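Local structure of Lic12234 (4TZH) at residues G153-K156 with K157-I160; T31-P34 with K35-Q39; S100-P103 with E104-E108; K8-S11 with D12-T16. The protein is of unknown function, but as a leucine-rich repeat protein of the pathogen Leptospira interrogans it may act as a virulence factor, perhaps by binding other macromolecules. All coordinates share one frame; numbering follows the deposited sequence.

Contact 1: G153-K156 with K157-I160; sequences GQLK and KLRI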
loop_
_atom_site.group_PDB
_atom_site.type_symbol
_atom_site.label_atom_id
_atom_site.label_comp_id
_atom_site.label_asym_id
_atom_site.label_seq_id
_atom_site.Cartn_x
_atom_site.Cartn_y
_atom_site.Cartn_z
ATOM N N GLY A 153 -9.662 -15.503 -0.489
ATOM C CA GLY A 153 -11.091 -15.725 -0.636
ATOM C C GLY A 153 -11.928 -15.107 0.468
ATOM O O GLY A 153 -13.150 -15.017 0.337
ATOM N N GLN A 154 -11.276 -14.652 1.570
ATOM C CA GLN A 154 -11.967 -13.991 2.673
ATOM C C GLN A 154 -12.304 -12.547 2.338
ATOM O O GLN A 154 -13.050 -11.916 3.092
ATOM C CB GLN A 154 -11.124 -14.035 3.967
ATOM C CG GLN A 154 -10.854 -15.457 4.481
ATOM C CD GLN A 154 -9.741 -15.528 5.513
ATOM O OE1 GLN A 154 -9.159 -14.516 5.954
ATOM N NE2 GLN A 154 -9.411 -16.745 5.920
ATOM N N LEU A 155 -11.733 -12.000 1.235
ATOM C CA LEU A 155 -11.944 -10.592 0.870
ATOM C C LEU A 155 -13.263 -10.451 0.117
ATOM O O LEU A 155 -13.301 -10.383 -1.106
ATOM C CB LEU A 155 -10.755 -10.068 0.037
ATOM C CG LEU A 155 -9.375 -10.220 0.681
ATOM C CD1 LEU A 155 -8.313 -9.700 -0.259
ATOM C CD2 LEU A 155 -9.290 -9.496 2.008
ATOM N N LYS A 156 -14.356 -10.395 0.880
ATOM C CA LYS A 156 -15.706 -10.402 0.309
ATOM C C LYS A 156 -16.113 -9.143 -0.444
ATOM O O LYS A 156 -17.054 -9.201 -1.244
ATOM C CB LYS A 156 -16.756 -10.740 1.387
ATOM C CG LYS A 156 -16.472 -12.041 2.138
ATOM C CD LYS A 156 -16.568 -13.273 1.239
ATOM C CE LYS A 156 -16.267 -14.547 1.989
ATOM N NZ LYS A 156 -16.346 -15.736 1.099
ATOM N N LYS A 157 -15.404 -8.019 -0.244
ATOM C CA LYS A 157 -15.732 -6.784 -0.941
ATOM C C LYS A 157 -14.819 -6.604 -2.164
ATOM O O LYS A 157 -14.983 -5.639 -2.916
ATOM C CB LYS A 157 -15.555 -5.599 0.004
ATOM C CG LYS A 157 -16.704 -5.465 1.009
ATOM C CD LYS A 157 -16.513 -4.253 1.915
ATOM C CE LYS A 157 -16.465 -2.924 1.202
ATOM N NZ LYS A 157 -16.698 -1.818 2.168
ATOM N N LEU A 158 -13.920 -7.573 -2.392
ATOM C CA LEU A 158 -12.987 -7.446 -3.517
ATOM C C LEU A 158 -13.763 -7.508 -4.842
ATOM O O LEU A 158 -14.523 -8.472 -5.087
ATOM C CB LEU A 158 -11.928 -8.529 -3.413
ATOM C CG LEU A 158 -10.698 -8.318 -4.293
ATOM C CD1 LEU A 158 -9.944 -7.060 -3.874
ATOM C CD2 LEU A 158 -9.809 -9.526 -4.280
ATOM N N ARG A 159 -13.567 -6.487 -5.689
ATOM C CA ARG A 159 -14.264 -6.388 -6.971
ATOM C C ARG A 159 -13.339 -6.578 -8.149
ATOM O O ARG A 159 -13.782 -6.973 -9.229
ATOM C CB ARG A 159 -15.057 -5.074 -7.055
ATOM C CG ARG A 159 -16.196 -4.973 -6.004
ATOM C CD ARG A 159 -17.200 -6.131 -6.089
ATOM N NE ARG A 159 -18.133 -6.201 -4.955
ATOM C CZ ARG A 159 -18.193 -7.193 -4.067
ATOM N NH1 ARG A 159 -17.357 -8.220 -4.146
ATOM N NH2 ARG A 159 -19.081 -7.158 -3.084
ATOM N N ILE A 160 -12.046 -6.279 -7.964
ATOM C CA ILE A 160 -11.035 -6.461 -9.001
ATOM C C ILE A 160 -9.819 -7.103 -8.403
ATOM O O ILE A 160 -9.251 -6.569 -7.430
ATOM C CB ILE A 160 -10.613 -5.143 -9.696
ATOM C CG1 ILE A 160 -11.824 -4.435 -10.352
ATOM C CG2 ILE A 160 -9.527 -5.428 -10.741
ATOM C CD1 ILE A 160 -11.418 -3.156 -11.108
#

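Contact 2: T31-P34 with K35-Q39; sequences TILP and KEIEQ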
loop_
_atom_site.group_PDB
_atom_site.type_symbol
_atom_site.label_atom_id
_atom_site.label_comp_id
_atom_site.label_asym_id
_atom_site.label_seq_id
_atom_site.Cartn_x
_atom_site.Cartn_y
_atom_site.Cartn_z
ATOM N N THR A 31 16.519 9.578 0.363
ATOM C CA THR A 31 16.990 8.226 0.633
ATOM C C THR A 31 16.341 7.742 1.914
ATOM O O THR A 31 16.291 6.546 2.168
ATOM C CB THR A 31 18.518 8.161 0.728
ATOM O OG1 THR A 31 18.942 9.130 1.690
ATOM C CG2 THR A 31 19.164 8.453 -0.612
ATOM N N ILE A 32 15.864 8.676 2.739
ATOM C CA ILE A 32 15.173 8.369 3.988
ATOM C C ILE A 32 14.111 9.440 4.209
ATOM O O ILE A 32 14.296 10.590 3.801
ATOM C CB ILE A 32 16.144 8.242 5.210
ATOM C CG1 ILE A 32 16.911 9.538 5.489
ATOM C CG2 ILE A 32 17.089 7.053 5.105
ATOM C CD1 ILE A 32 17.509 9.642 6.982
ATOM N N LEU A 33 13.008 9.064 4.830
ATOM C CA LEU A 33 11.990 10.034 5.193
ATOM C C LEU A 33 12.352 10.509 6.595
ATOM O O LEU A 33 12.416 9.675 7.499
ATOM C CB LEU A 33 10.600 9.379 5.184
ATOM C CG LEU A 33 9.431 10.276 5.599
ATOM C CD1 LEU A 33 9.240 11.488 4.606
ATOM C CD2 LEU A 33 8.149 9.479 5.797
ATOM N N PRO A 34 12.590 11.823 6.820
ATOM C CA PRO A 34 12.983 12.293 8.159
ATOM C C PRO A 34 11.993 11.935 9.248
ATOM O O PRO A 34 10.778 11.978 9.005
ATOM C CB PRO A 34 13.066 13.818 7.980
ATOM C CG PRO A 34 13.435 13.971 6.551
ATOM C CD PRO A 34 12.582 12.938 5.851
ATOM N N LYS A 35 12.501 11.646 10.463
ATOM C CA LYS A 35 11.677 11.284 11.616
ATOM C C LYS A 35 10.719 12.386 12.011
ATOM O O LYS A 35 9.677 12.089 12.590
ATOM C CB LYS A 35 12.580 10.896 12.828
ATOM C CG LYS A 35 13.435 9.651 12.561
ATOM C CD LYS A 35 14.318 9.297 13.752
ATOM C CE LYS A 35 15.122 8.037 13.531
ATOM N NZ LYS A 35 16.005 7.752 14.696
ATOM N N GLU A 36 11.042 13.643 11.666
ATOM C CA GLU A 36 10.248 14.815 12.023
ATOM C C GLU A 36 8.871 14.776 11.364
ATOM O O GLU A 36 8.001 15.536 11.786
ATOM C CB GLU A 36 10.992 16.120 11.705
ATOM C CG GLU A 36 12.183 16.376 12.617
ATOM C CD GLU A 36 13.422 15.536 12.362
ATOM O OE1 GLU A 36 13.591 15.034 11.224
ATOM O OE2 GLU A 36 14.226 15.374 13.308
ATOM N N ILE A 37 8.643 13.846 10.388
ATOM C CA ILE A 37 7.311 13.659 9.813
ATOM C C ILE A 37 6.289 13.406 10.946
ATOM O O ILE A 37 5.126 13.780 10.795
ATOM C CB ILE A 37 7.335 12.452 8.806
ATOM C CG1 ILE A 37 6.037 12.369 7.967
ATOM C CG2 ILE A 37 7.583 11.072 9.506
ATOM C CD1 ILE A 37 5.993 13.396 6.860
ATOM N N GLU A 38 6.710 12.796 12.090
ATOM C CA GLU A 38 5.743 12.537 13.164
ATOM C C GLU A 38 5.087 13.801 13.720
ATOM O O GLU A 38 4.067 13.688 14.404
ATOM C CB GLU A 38 6.392 11.760 14.308
ATOM C CG GLU A 38 7.471 12.532 15.020
ATOM C CD GLU A 38 8.070 11.768 16.183
ATOM O OE1 GLU A 38 7.383 10.881 16.738
ATOM O OE2 GLU A 38 9.242 12.041 16.520
ATOM N N GLN A 39 5.681 14.981 13.464
ATOM C CA GLN A 39 5.065 16.216 13.969
ATOM C C GLN A 39 3.773 16.598 13.220
ATOM O O GLN A 39 2.987 17.406 13.734
ATOM C CB GLN A 39 6.048 17.378 13.894
ATOM C CG GLN A 39 7.209 17.226 14.866
ATOM C CD GLN A 39 8.163 18.385 14.722
ATOM O OE1 GLN A 39 7.768 19.549 14.694
ATOM N NE2 GLN A 39 9.436 18.088 14.633
#

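Contact 3: S100-P103 with E104-E108; sequences SNLP and EEIGE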
loop_
_atom_site.group_PDB
_atom_site.type_symbol
_atom_site.label_atom_id
_atom_site.label_comp_id
_atom_site.label_asym_id
_atom_site.label_seq_id
_atom_site.Cartn_x
_atom_site.Cartn_y
_atom_site.Cartn_z
ATOM N N SER A 100 9.754 -8.271 -2.141
ATOM C CA SER A 100 9.729 -9.690 -2.470
ATOM C C SER A 100 8.757 -10.401 -1.533
ATOM O O SER A 100 8.292 -11.504 -1.846
ATOM C CB SER A 100 11.120 -10.317 -2.439
ATOM O OG SER A 100 11.767 -10.126 -1.193
ATOM N N ASN A 101 8.408 -9.745 -0.406
ATOM C CA ASN A 101 7.444 -10.247 0.577
ATOM C C ASN A 101 6.673 -9.083 1.192
ATOM O O ASN A 101 7.236 -7.991 1.298
ATOM C CB ASN A 101 8.157 -11.000 1.699
ATOM C CG ASN A 101 8.750 -12.321 1.281
ATOM O OD1 ASN A 101 8.082 -13.357 1.272
ATOM N ND2 ASN A 101 10.018 -12.308 0.924
ATOM N N LEU A 102 5.432 -9.319 1.622
ATOM C CA LEU A 102 4.654 -8.304 2.346
ATOM C C LEU A 102 4.615 -8.768 3.789
ATOM O O LEU A 102 4.397 -9.963 4.033
ATOM C CB LEU A 102 3.196 -8.223 1.872
ATOM C CG LEU A 102 2.853 -7.565 0.589
ATOM C CD1 LEU A 102 1.339 -7.598 0.414
ATOM C CD2 LEU A 102 3.319 -6.088 0.571
ATOM N N PRO A 103 4.776 -7.861 4.772
ATOM C CA PRO A 103 4.713 -8.295 6.177
ATOM C C PRO A 103 3.285 -8.560 6.625
ATOM O O PRO A 103 2.345 -8.052 6.002
ATOM C CB PRO A 103 5.319 -7.112 6.934
ATOM C CG PRO A 103 4.996 -5.930 6.083
ATOM C CD PRO A 103 5.037 -6.413 4.653
ATOM N N GLU A 104 3.118 -9.335 7.703
ATOM C CA GLU A 104 1.812 -9.651 8.280
ATOM C C GLU A 104 1.017 -8.377 8.605
ATOM O O GLU A 104 -0.207 -8.397 8.514
ATOM C CB GLU A 104 1.960 -10.542 9.536
ATOM C CG GLU A 104 2.931 -10.033 10.603
ATOM C CD GLU A 104 3.833 -11.073 11.248
ATOM O OE1 GLU A 104 3.392 -12.233 11.411
ATOM O OE2 GLU A 104 4.988 -10.725 11.584
ATOM N N GLU A 105 1.722 -7.262 8.939
ATOM C CA GLU A 105 1.109 -5.992 9.338
ATOM C C GLU A 105 0.300 -5.340 8.240
ATOM O O GLU A 105 -0.556 -4.498 8.530
ATOM C CB GLU A 105 2.152 -5.006 9.903
ATOM C CG GLU A 105 2.648 -5.418 11.281
ATOM C CD GLU A 105 3.666 -6.538 11.307
ATOM O OE1 GLU A 105 4.325 -6.767 10.267
ATOM O OE2 GLU A 105 3.816 -7.171 12.377
ATOM N N ILE A 106 0.540 -5.747 6.983
ATOM C CA ILE A 106 -0.280 -5.223 5.889
ATOM C C ILE A 106 -1.763 -5.531 6.173
ATOM O O ILE A 106 -2.630 -4.713 5.852
ATOM C CB ILE A 106 0.172 -5.780 4.499
ATOM C CG1 ILE A 106 -0.363 -4.878 3.368
ATOM C CG2 ILE A 106 -0.204 -7.269 4.257
ATOM C CD1 ILE A 106 0.549 -3.684 3.102
ATOM N N GLY A 107 -2.032 -6.682 6.771
ATOM C CA GLY A 107 -3.386 -7.106 7.072
ATOM C C GLY A 107 -4.063 -6.320 8.163
ATOM O O GLY A 107 -5.241 -6.554 8.419
ATOM N N GLU A 108 -3.336 -5.385 8.835
ATOM C CA GLU A 108 -3.898 -4.593 9.924
ATOM C C GLU A 108 -4.460 -3.267 9.452
ATOM O O GLU A 108 -4.927 -2.467 10.253
ATOM C CB GLU A 108 -2.851 -4.354 11.039
ATOM C CG GLU A 108 -2.508 -5.604 11.834
ATOM C CD GLU A 108 -3.643 -6.178 12.657
ATOM O OE1 GLU A 108 -4.602 -5.427 12.954
ATOM O OE2 GLU A 108 -3.575 -7.378 13.007
#

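Contact 4: K8-S11 with D12-T16; sequences KNLS and DALKT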
loop_
_atom_site.group_PDB
_atom_site.type_symbol
_atom_site.label_atom_id
_atom_site.label_comp_id
_atom_site.label_asym_id
_atom_site.label_seq_id
_atom_site.Cartn_x
_atom_site.Cartn_y
_atom_site.Cartn_z
ATOM N N LYS A 8 4.541 21.233 -0.099
ATOM C CA LYS A 8 5.548 20.534 -0.896
ATOM C C LYS A 8 6.922 20.593 -0.262
ATOM O O LYS A 8 7.892 20.114 -0.862
ATOM C CB LYS A 8 5.588 21.140 -2.312
ATOM C CG LYS A 8 4.312 20.880 -3.115
ATOM C CD LYS A 8 4.400 21.543 -4.477
ATOM C CE LYS A 8 3.856 20.694 -5.590
ATOM N NZ LYS A 8 4.480 21.047 -6.895
ATOM N N ASN A 9 7.009 21.200 0.945
ATOM C CA ASN A 9 8.290 21.346 1.614
ATOM C C ASN A 9 8.162 20.972 3.075
ATOM O O ASN A 9 7.351 21.574 3.780
ATOM C CB ASN A 9 8.800 22.746 1.429
ATOM C CG ASN A 9 10.130 22.968 2.101
ATOM O OD1 ASN A 9 10.217 23.247 3.291
ATOM N ND2 ASN A 9 11.189 22.871 1.340
ATOM N N LEU A 10 8.958 19.997 3.528
ATOM C CA LEU A 10 8.836 19.545 4.906
ATOM C C LEU A 10 9.240 20.620 5.899
ATOM O O LEU A 10 8.544 20.783 6.901
ATOM C CB LEU A 10 9.625 18.242 5.135
ATOM C CG LEU A 10 9.548 17.619 6.558
ATOM C CD1 LEU A 10 8.117 17.264 6.997
ATOM C CD2 LEU A 10 10.435 16.352 6.680
ATOM N N SER A 11 10.353 21.358 5.638
ATOM C CA SER A 11 10.748 22.367 6.614
ATOM C C SER A 11 9.678 23.430 6.828
ATOM O O SER A 11 9.403 23.789 7.987
ATOM C CB SER A 11 12.104 22.970 6.257
ATOM O OG SER A 11 12.192 23.447 4.925
ATOM N N ASP A 12 9.055 23.911 5.739
ATOM C CA ASP A 12 7.962 24.878 5.844
ATOM C C ASP A 12 6.775 24.242 6.574
ATOM O O ASP A 12 6.217 24.888 7.451
ATOM C CB ASP A 12 7.491 25.368 4.465
ATOM C CG ASP A 12 8.418 26.321 3.746
ATOM O OD1 ASP A 12 9.273 26.943 4.419
ATOM O OD2 ASP A 12 8.248 26.493 2.518
ATOM N N ALA A 13 6.441 22.958 6.281
ATOM C CA ALA A 13 5.320 22.268 6.952
ATOM C C ALA A 13 5.545 22.214 8.440
ATOM O O ALA A 13 4.586 22.373 9.183
ATOM C CB ALA A 13 5.148 20.843 6.410
ATOM N N LEU A 14 6.803 21.993 8.881
ATOM C CA LEU A 14 7.121 21.934 10.300
ATOM C C LEU A 14 6.947 23.265 11.042
ATOM O O LEU A 14 6.919 23.248 12.267
ATOM C CB LEU A 14 8.540 21.387 10.507
ATOM C CG LEU A 14 8.726 19.946 10.073
ATOM C CD1 LEU A 14 10.176 19.539 10.163
ATOM C CD2 LEU A 14 7.834 19.015 10.888
ATOM N N LYS A 15 6.810 24.377 10.317
ATOM C CA LYS A 15 6.587 25.684 10.957
ATOM C C LYS A 15 5.161 25.778 11.534
ATOM O O LYS A 15 4.947 26.488 12.511
ATOM C CB LYS A 15 6.853 26.841 9.979
ATOM C CG LYS A 15 8.304 26.949 9.530
ATOM C CD LYS A 15 8.675 28.337 9.018
ATOM C CE LYS A 15 10.072 28.635 9.474
ATOM N NZ LYS A 15 10.475 30.025 9.133
ATOM N N THR A 16 4.187 25.045 10.955
ATOM C CA THR A 16 2.798 25.057 11.441
ATOM C C THR A 16 2.353 23.608 11.300
ATOM O O THR A 16 1.598 23.261 10.385
ATOM C CB THR A 16 1.952 25.953 10.519
ATOM O OG1 THR A 16 2.390 25.712 9.184
ATOM C CG2 THR A 16 2.074 27.417 10.842
#

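Contact 1: G153-K156 with K157-I160
Leu155 and Leu158 stand at the two ends of a type I beta turn that leads the chain of this leucine-rich repeat into strand 160-162. The turn is closed by Leu158 N bonding to Leu155 O at 3.2 Å, and Leu155 CB packs on Leu158 CB at 4.0 Å. Leu158 opens the LxxLxLxxN signature of the repeat and reaches Leu138 of the preceding strand, while Leu155 rests on Leu135.

Arg159 clasps the turn from outside. Its CB points away from 153-156; the bend at chi2 (-57°) already turns CD back, and CG, CD and NE pass without touching that segment before Arg159 CZ comes to 3.6 Å from Lys156 O. At the tip, Arg159 NH1 donates to Lys156 O at 3.1 Å and to Leu158 O at 3.0 Å, with a weak further bond to Glu184 O. The first two bonds are bent, with N-H...O angles of 137° and 138°, and their oxygens sit out of the guanidinium plane. Gln183 NE2, from the following turn of the solenoid, hydrogen-bonds Leu155 O and Leu158 O. Over one face of the Arg159 guanidinium, offset toward its rim, lies Lys157 O, 3.5 Å above the plane.

Contact 2: T31-P34 with K35-Q39
The contact of Leu33 and Pro34 with Glu36 and Ile37 is a local one, made where the loop that follows strand 22-24 winds into the 3-10 segment 35-39. It is half buried: Leu33 and Ile37 go into the interior, whereas Lys35 and Glu36 stay at the surface.

The inner half is apolar. Leu33 CD2 meets Ile37 CG2 at 4.1 Å, the two side chains crossing at about a right angle. Leu33 has its CG anti to the backbone N (chi1 178°), which carries the branch end forward to the isoleucine. Ile37 CG2 also lies 3.4 Å from Pro34 O, so this methyl is packed against a carbonyl as well as a leucine.

The backbone supplies the polar link. Ile37 N donates to Pro34 O at 3.2 Å with an N-H...O angle of 168°, the i to i+3 spacing of a 3-10 turn. Two further bonds of the same spacing continue it, Glu38 N to Lys35 O at 3.1 Å and Gln39 N to Glu36 O at 2.9 Å.

On the outer side Glu36 curls back at chi2 (75°) and brings Glu36 OE1 to 3.5 Å from Pro34 CB, at that corner of the ring. Beyond the segment, Leu33 packs on Pro57 and Lys35 on Glu59, both in the next coil of the solenoid. A Leu-Pro-x-Glu-Ile sequence turning into a short 3-10 helix opposite the parallel sheet is the convex-side element of a leucine-rich repeat with a 23-residue period.

Contact 3: S100-P103 with E104-E108
A leucine-rich repeat's convex side supplies this contact, in which Leu102 and Pro103 meet Glu105 and Ile106 at the start of the 3-10 segment 104-108. The segment lies in the loop between strands 91-93 and 114-116, and most of the touching residues are buried, as expected in the middle of a solenoid with neighbouring coils on both sides.

The turn is set by Ile106 N, which donates to Pro103 O at 3.1 Å with an N-H...O angle of 162°. Gly107 N to Glu104 O, also 3.1 Å, and Glu108 N to Glu105 O, 2.9 Å, repeat the i to i+3 pattern that defines the 3-10 winding.

Leu102 points toward the helical segment and touches it with one methyl: CD1 is 4.2 Å from Ile106 CG2, the two side chains meeting at a slant. Its CG lies beside the backbone N (chi1 -76°), and from there the CD1 branch faces the isoleucine. Leu102 also packs on Pro126 of the next coil.

The acidic partner of the proline has its own fixing point. Glu105 OE2 forms a salt bridge with Lys81 NZ of the preceding repeat, which would steady the carboxylate and balance its charge in a buried setting. A bend at chi2 (78°) turns the same group back to the CB corner of the proline, Glu105 OE1 lying 3.5 Å from Pro103 CB. On the inner side, of the Ile106 side chain CG2 comes nearest to the turn carbonyl, 3.2 Å from Pro103 O.

Contact 4: K8-S11 with D12-T16
Asn9 OD1 takes the main-chain N-H of Asp12 at 2.8 Å, in the plane of its amide carbonyl and nearly straight (167°). The same oxygen accepts a second bond, from Ser11 OG at 2.6 Å, again in plane and on a lone pair. Asn9 reaches this place with CG anti to its own N (chi1 180°), while Ser11 turns OG back toward it. Two donors therefore fix the rotation of the amide. The Asp12 carboxylate lies beside it, the two planes 44° apart, and its negative charge near the helix start is probably favourable to the helix dipole.

Asn9 is thus the N-cap of helix 10-13, the short helix at the N-terminal end of the leucine-rich repeat solenoid. Its carbonyl is used too: Asn9 O accepts from Ala13 N at 3.0 Å. Leu10 O receives Leu14 N at 2.9 Å. Further on, Lys15 N bonds to Asp12 O, and Thr16 N closes a type I turn on Ala13 O at 3.2 Å. On the inner flank Leu10 CD1 packs on Leu14 CG at 4.1 Å. Leu14 also rests on Glu36 and Gln39.

Contacts 2 and 3 are the same convex-side element, exactly three 23-residue repeats apart, with centres about 22 Å from each other. Contact 3, mid-solenoid, is mostly buried and ties its glutamate to a lysine of the previous coil; contact 2, near the N-terminal end, is only partly buried. Contact 4 is a surface contact whose helix packs onto contact 2, with Leu10 CD2 3.8 Å from Pro34 CG, and its chemistry centres on a side-chain cap instead of a proline carbonyl. Contact 1, also partly buried, belongs to the turn entering a strand toward the far end, its centre about 39 Å from that of contact 4, and relies on an arginine gripping carbonyls.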